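Local coordinates for protein TRAP-T family transporter, DctP (Periplasmic binding) subunit (Sulfitobacter sp. NAS-14.1, PDB 4PF8) that probably captures galacturonate in the periplasm, as the solute-binding subunit of a TRAP transporter, and hands it to the membrane components for uptake, at residues Glu159-Gly163 against Met164-Val168; Phe148-Val152 against Lys153-Thr157; Thr262-Gln265 against Arg266-Gly270. All blocks are in the same frame, centred on the assembly; numbering follows the deposited sequence.

Contact 1: residues Glu159-Gly163 against Met164-Val168. With GTR (beta-D-galactopyranuronic acid), chain D.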
loop_
_atom_site.group_PDB
_atom_site.type_symbol
_atom_site.label_atom_id
_atom_site.label_comp_id
_atom_site.label_asym_id
_atom_site.label_seq_id
_atom_site.Cartn_x
_atom_site.Cartn_y
_atom_site.Cartn_z
ATOM N N GLU A 159 -18.787 7.077 -14.587
ATOM C CA GLU A 159 -19.462 8.362 -14.698
ATOM C C GLU A 159 -19.909 8.884 -13.312
ATOM O O GLU A 159 -20.099 10.099 -13.108
ATOM C CB GLU A 159 -20.639 8.241 -15.659
ATOM C CG GLU A 159 -20.231 8.094 -17.133
ATOM C CD GLU A 159 -19.540 6.765 -17.463
ATOM O OE1 GLU A 159 -18.613 6.780 -18.307
ATOM O OE2 GLU A 159 -19.920 5.709 -16.904
ATOM N N ASP A 160 -20.045 7.976 -12.347
ATOM C CA ASP A 160 -20.499 8.345 -11.015
ATOM C C ASP A 160 -19.410 9.127 -10.262
ATOM O O ASP A 160 -19.694 9.824 -9.290
ATOM C CB ASP A 160 -20.920 7.113 -10.216
ATOM C CG ASP A 160 -22.214 6.496 -10.732
ATOM O OD1 ASP A 160 -23.056 7.251 -11.278
ATOM O OD2 ASP A 160 -22.376 5.260 -10.590
ATOM N N VAL A 161 -18.171 9.035 -10.719
ATOM C CA VAL A 161 -17.083 9.770 -10.088
ATOM C C VAL A 161 -16.981 11.217 -10.575
ATOM O O VAL A 161 -16.304 12.034 -9.971
ATOM C CB VAL A 161 -15.744 9.021 -10.324
ATOM C CG1 VAL A 161 -14.559 9.742 -9.673
ATOM C CG2 VAL A 161 -15.841 7.624 -9.774
ATOM N N GLN A 162 -17.669 11.550 -11.663
ATOM C CA GLN A 162 -17.615 12.907 -12.197
ATOM C C GLN A 162 -17.950 13.961 -11.137
ATOM O O GLN A 162 -19.002 13.909 -10.490
ATOM C CB GLN A 162 -18.583 13.031 -13.373
ATOM C CG GLN A 162 -18.072 12.371 -14.616
ATOM C CD GLN A 162 -19.040 12.464 -15.769
ATOM O OE1 GLN A 162 -20.142 12.997 -15.645
ATOM N NE2 GLN A 162 -18.647 11.909 -16.895
ATOM N N GLY A 163 -17.058 14.925 -10.983
ATOM C CA GLY A 163 -17.285 16.033 -10.075
ATOM C C GLY A 163 -16.947 15.707 -8.631
ATOM O O GLY A 163 -16.987 16.575 -7.768
HETATM N N MSE A 164 -16.618 14.462 -8.346
HETATM C CA MSE A 164 -16.364 14.066 -6.957
HETATM C C MSE A 164 -14.982 14.503 -6.522
HETATM O O MSE A 164 -14.029 14.361 -7.276
HETATM C CB MSE A 164 -16.488 12.555 -6.807
HETATM C CG MSE A 164 -16.473 12.040 -5.394
HETATM SE SE MSE A 164 -17.107 10.182 -5.376
HETATM C CE MSE A 164 -18.958 10.410 -5.736
ATOM N N LYS A 165 -14.874 14.976 -5.282
ATOM C CA LYS A 165 -13.578 15.339 -4.724
ATOM C C LYS A 165 -13.019 14.137 -3.974
ATOM O O LYS A 165 -13.560 13.714 -2.957
ATOM C CB LYS A 165 -13.690 16.543 -3.783
ATOM C CG LYS A 165 -14.016 17.854 -4.479
ATOM C CD LYS A 165 -14.259 18.986 -3.485
ATOM C CE LYS A 165 -14.483 20.285 -4.233
ATOM N NZ LYS A 165 -15.014 21.366 -3.349
ATOM N N VAL A 166 -11.953 13.557 -4.511
ATOM C CA VAL A 166 -11.438 12.283 -4.031
ATOM C C VAL A 166 -9.992 12.472 -3.571
ATOM O O VAL A 166 -9.160 12.979 -4.316
ATOM C CB VAL A 166 -11.475 11.213 -5.149
ATOM C CG1 VAL A 166 -11.006 9.859 -4.603
ATOM C CG2 VAL A 166 -12.891 11.064 -5.737
ATOM N N ARG A 167 -9.715 12.072 -2.338
ATOM C CA ARG A 167 -8.334 12.076 -1.859
ATOM C C ARG A 167 -7.610 10.892 -2.484
ATOM O O ARG A 167 -8.173 9.809 -2.610
ATOM C CB ARG A 167 -8.278 11.948 -0.345
ATOM C CG ARG A 167 -6.887 11.765 0.205
ATOM C CD ARG A 167 -6.526 10.284 0.336
ATOM N NE ARG A 167 -5.179 10.117 0.877
ATOM C CZ ARG A 167 -4.621 8.938 1.139
ATOM N NH1 ARG A 167 -5.272 7.801 0.923
ATOM N NH2 ARG A 167 -3.400 8.892 1.618
ATOM N N VAL A 168 -6.353 11.119 -2.858
ATOM C CA VAL A 168 -5.477 10.060 -3.310
ATOM C C VAL A 168 -4.158 10.111 -2.523
ATOM O O VAL A 168 -3.862 11.109 -1.861
ATOM C CB VAL A 168 -5.186 10.172 -4.806
ATOM C CG1 VAL A 168 -6.472 9.947 -5.590
ATOM C CG2 VAL A 168 -4.558 11.507 -5.172
HETATM C C1 GTR D . -3.139 1.773 3.014
HETATM C C2 GTR D . -1.690 1.418 3.072
HETATM C C3 GTR D . -0.972 2.553 3.781
HETATM C C4 GTR D . -1.153 3.869 3.037
HETATM C C5 GTR D . -2.658 4.096 2.941
HETATM C C6 GTR D . -2.956 5.348 2.124
HETATM O O1 GTR D . -3.882 0.747 2.283
HETATM O O2 GTR D . -1.566 0.198 3.852
HETATM O O3 GTR D . 0.436 2.236 3.739
HETATM O O4 GTR D . -0.589 3.716 1.723
HETATM O O5 GTR D . -3.324 2.973 2.328
HETATM O O6A GTR D . -4.021 5.314 1.451
HETATM O O6B GTR D . -2.230 6.357 2.275
#
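A type II beta turn from V161 to M164 leads straight into the strand that carries R167, the arginine gripping the galacturonate carboxylate in the sugar pocket. The turn closes with M164 N donating to V161 O at 2.9 Å, the nitrogen lying above the carbonyl plane rather than on a lone pair; G163, at its third position, has the positive phi (82°) that this turn type requires. Selenomethionine M164 sends CG anti to its own N (chi1 -170°), then bends at chi3, bringing the terminal CE to 3.7 Å from D160 O. On the strand, V166 meets V161 only loosely, CG2 to CG1 at 4.5 Å. R167 lies beyond the turn, its chain bent at chi2, and presents the guanidinium edge to the ligand: NH1 reaches GTR O6A at 2.8 Å and NH2 reaches O6B at 2.9 Å, both almost straight, with the carboxylate carbon C6 in the guanidinium plane. R167 NE is occupied by the M188 carbonyl, which helps fix the rotation of the group, and R146 also bonds the sugar. Two parallel, charge-assisted bonds of this kind suit a carboxylate, and are consistent with selection of a sugar acid over a neutral sugar.

Contact 2: residues Phe148-Val152 against Lys153-Thr157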
loop_
_atom_site.group_PDB
_atom_site.type_symbol
_atom_site.label_atom_id
_atom_site.label_comp_id
_atom_site.label_asym_id
_atom_site.label_seq_id
_atom_site.Cartn_x
_atom_site.Cartn_y
_atom_site.Cartn_z
ATOM N N PHE A 148 -13.402 2.427 -3.842
ATOM C CA PHE A 148 -13.875 3.763 -3.485
ATOM C C PHE A 148 -14.846 3.774 -2.330
ATOM O O PHE A 148 -15.741 2.932 -2.257
ATOM C CB PHE A 148 -14.559 4.430 -4.688
ATOM C CG PHE A 148 -13.599 4.862 -5.758
ATOM C CD1 PHE A 148 -12.748 5.925 -5.555
ATOM C CD2 PHE A 148 -13.545 4.193 -6.971
ATOM C CE1 PHE A 148 -11.844 6.318 -6.532
ATOM C CE2 PHE A 148 -12.659 4.576 -7.947
ATOM C CZ PHE A 148 -11.804 5.640 -7.735
ATOM N N TYR A 149 -14.713 4.778 -1.461
ATOM C CA TYR A 149 -15.747 5.096 -0.503
ATOM C C TYR A 149 -16.014 6.578 -0.530
ATOM O O TYR A 149 -15.114 7.374 -0.774
ATOM C CB TYR A 149 -15.386 4.625 0.908
ATOM C CG TYR A 149 -13.997 4.932 1.403
ATOM C CD1 TYR A 149 -13.732 6.099 2.119
ATOM C CD2 TYR A 149 -12.957 4.036 1.205
ATOM C CE1 TYR A 149 -12.486 6.347 2.629
ATOM C CE2 TYR A 149 -11.713 4.281 1.698
ATOM C CZ TYR A 149 -11.470 5.421 2.404
ATOM O OH TYR A 149 -10.207 5.637 2.941
ATOM N N ASN A 150 -17.263 6.951 -0.291
ATOM C CA ASN A 150 -17.605 8.356 -0.272
ATOM C C ASN A 150 -18.864 8.626 0.528
ATOM O O ASN A 150 -19.568 7.706 0.928
ATOM C CB ASN A 150 -17.686 8.908 -1.700
ATOM C CG ASN A 150 -18.966 8.544 -2.406
ATOM O OD1 ASN A 150 -19.914 9.335 -2.428
ATOM N ND2 ASN A 150 -18.996 7.372 -3.022
ATOM N N SER A 151 -19.137 9.902 0.763
ATOM C CA SER A 151 -20.292 10.321 1.569
ATOM C C SER A 151 -21.469 10.794 0.744
ATOM O O SER A 151 -22.454 11.258 1.308
ATOM C CB SER A 151 -19.861 11.452 2.503
ATOM O OG SER A 151 -19.408 12.568 1.759
ATOM N N VAL A 152 -21.372 10.683 -0.571
ATOM C CA VAL A 152 -22.376 11.245 -1.485
ATOM C C VAL A 152 -23.352 10.195 -2.063
ATOM O O VAL A 152 -24.572 10.316 -1.910
ATOM C CB VAL A 152 -21.674 11.983 -2.652
ATOM C CG1 VAL A 152 -22.712 12.580 -3.633
ATOM C CG2 VAL A 152 -20.776 13.070 -2.133
ATOM N N LYS A 153 -22.821 9.172 -2.723
ATOM C CA LYS A 153 -23.672 8.201 -3.392
ATOM C C LYS A 153 -22.892 6.982 -3.797
ATOM O O LYS A 153 -21.670 7.015 -3.854
ATOM C CB LYS A 153 -24.266 8.830 -4.651
ATOM C CG LYS A 153 -23.238 9.201 -5.688
ATOM C CD LYS A 153 -23.838 10.003 -6.843
ATOM C CE LYS A 153 -22.760 10.412 -7.849
ATOM N NZ LYS A 153 -23.321 11.158 -9.022
ATOM N N PRO A 154 -23.588 5.888 -4.097
ATOM C CA PRO A 154 -22.863 4.733 -4.620
ATOM C C PRO A 154 -22.194 5.043 -5.947
ATOM O O PRO A 154 -22.686 5.822 -6.764
ATOM C CB PRO A 154 -23.974 3.690 -4.851
ATOM C CG PRO A 154 -25.091 4.120 -3.982
ATOM C CD PRO A 154 -25.027 5.610 -3.933
ATOM N N ILE A 155 -21.071 4.382 -6.164
ATOM C CA ILE A 155 -20.391 4.357 -7.433
ATOM C C ILE A 155 -20.602 3.001 -8.116
ATOM O O ILE A 155 -20.177 1.968 -7.609
ATOM C CB ILE A 155 -18.905 4.623 -7.235
ATOM C CG1 ILE A 155 -18.691 6.074 -6.797
ATOM C CG2 ILE A 155 -18.133 4.330 -8.509
ATOM C CD1 ILE A 155 -17.341 6.294 -6.117
ATOM N N ASN A 156 -21.282 3.029 -9.259
ATOM C CA ASN A 156 -21.490 1.823 -10.066
ATOM C C ASN A 156 -20.842 1.864 -11.438
ATOM O O ASN A 156 -20.634 0.828 -12.065
ATOM C CB ASN A 156 -22.981 1.519 -10.200
ATOM C CG ASN A 156 -23.536 0.902 -8.936
ATOM O OD1 ASN A 156 -23.249 -0.261 -8.615
ATOM N ND2 ASN A 156 -24.274 1.684 -8.185
ATOM N N THR A 157 -20.571 3.066 -11.931
ATOM C CA THR A 157 -19.897 3.253 -13.213
ATOM C C THR A 157 -18.908 4.403 -13.064
ATOM O O THR A 157 -19.015 5.204 -12.118
ATOM C CB THR A 157 -20.877 3.652 -14.336
ATOM O OG1 THR A 157 -21.334 4.989 -14.102
ATOM C CG2 THR A 157 -22.050 2.712 -14.386
#
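The side-chain amide of N150 meets the backbone of K153 through both of its ends. OD1 accepts from K153 N at 2.9 Å, while ND2 donates to K153 O at 2.8 Å, with that oxygen close to the amide plane. The same OD1 also takes V152 N at 2.7 Å, which makes an Asx turn where the strand 146-150 gives way to loop. A chi1 of 78° sets the amide between the backbone N and carbonyl carbon of N150, facing the chain as it doubles back. Next to this polar clasp, I155 lays CD1 3.6 Å from F148 CB and 3.7 Å from N150 ND2, so one methyl bridges the amide and the base of the aromatic side chain. Farther out, I155 is held by its own backbone, N to S225 OG and O to the N288 side chain, and the F148 ring meets that of H229. Strand 146-150 is flanked by strands 204-207 and 223-230, and M164, from the turn that leads into strand 165-168, packs on N150. Three bonds on one buried amide leave it little freedom to flip, since exchanging its oxygen and nitrogen would set donor against donor at V152 and K153 and acceptor against acceptor at the K153 carbonyl.

Contact 3: residues Thr262-Gln265 against Arg266-Gly270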
loop_
_atom_site.group_PDB
_atom_site.type_symbol
_atom_site.label_atom_id
_atom_site.label_comp_id
_atom_site.label_asym_id
_atom_site.label_seq_id
_atom_site.Cartn_x
_atom_site.Cartn_y
_atom_site.Cartn_z
ATOM N N THR A 262 6.299 -12.054 7.033
ATOM C CA THR A 262 5.465 -11.892 5.835
ATOM C C THR A 262 4.431 -13.011 5.772
ATOM O O THR A 262 3.250 -12.774 5.476
ATOM C CB THR A 262 6.329 -11.881 4.563
ATOM O OG1 THR A 262 7.259 -10.798 4.625
ATOM C CG2 THR A 262 5.483 -11.713 3.313
ATOM N N ASP A 263 4.850 -14.225 6.080
ATOM C CA ASP A 263 3.910 -15.346 6.140
ATOM C C ASP A 263 2.822 -15.067 7.175
ATOM O O ASP A 263 1.624 -15.298 6.923
ATOM C CB ASP A 263 4.617 -16.649 6.494
ATOM C CG ASP A 263 5.466 -17.183 5.367
ATOM O OD1 ASP A 263 5.248 -16.779 4.205
ATOM O OD2 ASP A 263 6.337 -18.036 5.650
ATOM N N LEU A 264 3.234 -14.560 8.335
ATOM C CA LEU A 264 2.295 -14.243 9.404
ATOM C C LEU A 264 1.351 -13.126 8.969
ATOM O O LEU A 264 0.131 -13.255 9.102
ATOM C CB LEU A 264 3.031 -13.837 10.688
ATOM C CG LEU A 264 2.133 -13.278 11.792
ATOM C CD1 LEU A 264 1.200 -14.356 12.302
ATOM C CD2 LEU A 264 2.959 -12.708 12.920
ATOM N N GLN A 265 1.894 -12.038 8.426
ATOM C CA GLN A 265 1.048 -10.913 8.065
ATOM C C GLN A 265 0.005 -11.319 7.047
ATOM O O GLN A 265 -1.133 -10.861 7.119
ATOM C CB GLN A 265 1.860 -9.746 7.522
ATOM C CG GLN A 265 0.998 -8.511 7.310
ATOM C CD GLN A 265 0.419 -8.373 5.910
ATOM O OE1 GLN A 265 0.721 -9.150 5.008
ATOM N NE2 GLN A 265 -0.420 -7.359 5.724
ATOM N N ARG A 266 0.400 -12.135 6.078
ATOM C CA ARG A 266 -0.532 -12.530 5.021
ATOM C C ARG A 266 -1.674 -13.360 5.600
ATOM O O ARG A 266 -2.840 -13.228 5.167
ATOM C CB ARG A 266 0.202 -13.285 3.917
ATOM C CG ARG A 266 1.101 -12.385 3.088
ATOM C CD ARG A 266 1.884 -13.199 2.086
ATOM N NE ARG A 266 2.704 -12.365 1.215
ATOM C CZ ARG A 266 3.383 -12.825 0.181
ATOM N NH1 ARG A 266 4.109 -11.990 -0.543
ATOM N NH2 ARG A 266 3.360 -14.132 -0.137
ATOM N N LYS A 267 -1.361 -14.189 6.591
ATOM C CA LYS A 267 -2.384 -15.006 7.240
ATOM C C LYS A 267 -3.329 -14.090 8.028
ATOM O O LYS A 267 -4.552 -14.223 7.935
ATOM C CB LYS A 267 -1.736 -16.088 8.126
ATOM C CG LYS A 267 -2.566 -16.568 9.312
ATOM C CD LYS A 267 -1.686 -17.341 10.311
ATOM C CE LYS A 267 -2.370 -17.516 11.670
ATOM N NZ LYS A 267 -1.867 -16.534 12.698
ATOM N N LEU A 268 -2.767 -13.126 8.742
ATOM C CA LEU A 268 -3.576 -12.200 9.517
ATOM C C LEU A 268 -4.421 -11.340 8.597
ATOM O O LEU A 268 -5.561 -10.991 8.935
ATOM C CB LEU A 268 -2.701 -11.304 10.379
ATOM C CG LEU A 268 -1.931 -12.010 11.502
ATOM C CD1 LEU A 268 -1.037 -11.038 12.242
ATOM C CD2 LEU A 268 -2.863 -12.707 12.478
ATOM N N TRP A 269 -3.864 -10.969 7.450
ATOM C CA TRP A 269 -4.596 -10.119 6.498
ATOM C C TRP A 269 -5.918 -10.753 6.054
ATOM O O TRP A 269 -6.957 -10.104 6.089
ATOM C CB TRP A 269 -3.745 -9.789 5.269
ATOM C CG TRP A 269 -4.499 -8.858 4.396
ATOM C CD1 TRP A 269 -5.235 -9.179 3.300
ATOM C CD2 TRP A 269 -4.674 -7.467 4.612
ATOM N NE1 TRP A 269 -5.855 -8.053 2.800
ATOM C CE2 TRP A 269 -5.497 -6.984 3.574
ATOM C CE3 TRP A 269 -4.189 -6.578 5.565
ATOM C CZ2 TRP A 269 -5.876 -5.655 3.484
ATOM C CZ3 TRP A 269 -4.530 -5.244 5.450
ATOM C CH2 TRP A 269 -5.384 -4.803 4.433
ATOM N N GLY A 270 -5.898 -12.022 5.662
ATOM C CA GLY A 270 -7.126 -12.686 5.233
ATOM C C GLY A 270 -8.232 -12.605 6.277
ATOM O O GLY A 270 -9.383 -12.228 5.991
#
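T262 and R266 lie one turn apart on the long helix 248-282, and the residues around them illustrate how i to i+4 spacing brings side chains together on the same face of an alpha-helix. T262 begins the series: its carbonyl O accepts R266 N at 3.0 Å, and its CG2 methyl sits over one face of the R266 guanidinium, 3.5 Å from NE. The R266 chain runs alongside the threonine, extended from CG to NE, and delivers the charge to D119 in a salt bridge, to the Y140 carbonyl and to the ring of Y115 in a cation-pi contact. A leucine in its place would probably leave D119 without its positive partner and the Y140 carbonyl without this donor. D263 follows on the exposed face and adds its carbonyl to the helical ladder, accepting K267 N at 3.2 Å. L264 then receives L268 N on its O at 2.9 Å, while its CG meets L268 CD1 at 3.9 Å; helix 37-52 packs against this leucine pair. L264 CD1 also has K267 NZ nearby at 3.8 Å. Q265 ends the segment on a buried side, where its carbonyl takes W269 N at 2.8 Å. With CG anti to the backbone N (chi1 -173°) and a bend at chi2, its amide travels beside the W269 side chain, the two planes 30° apart. NE2 donates to the D142 carbonyl and also approaches the indole obliquely, 3.9 Å from W269 CE3.

Contacts 2, 1 and 3 follow in that order along the chain. The first two are neighbours, with centres 9 Å apart: strand 146-150 runs into the loop of contact 2, and the same connection continues through the turn of contact 1 into strand 165-168. They touch where M164 CE approaches N150 OD1 at 3.6 Å. Contact 3 stands apart on helix 248-282, about 32 Å from contact 1 and 29 Å from contact 2 between centres, and on the opposite side of the chain's centre from contact 1. Contact 1 supplies R167, which binds galacturonate directly; contact 2 lies behind, with the F148 side chain about 11 Å from the sugar, and in contact 3 the W269 side chain only comes near it.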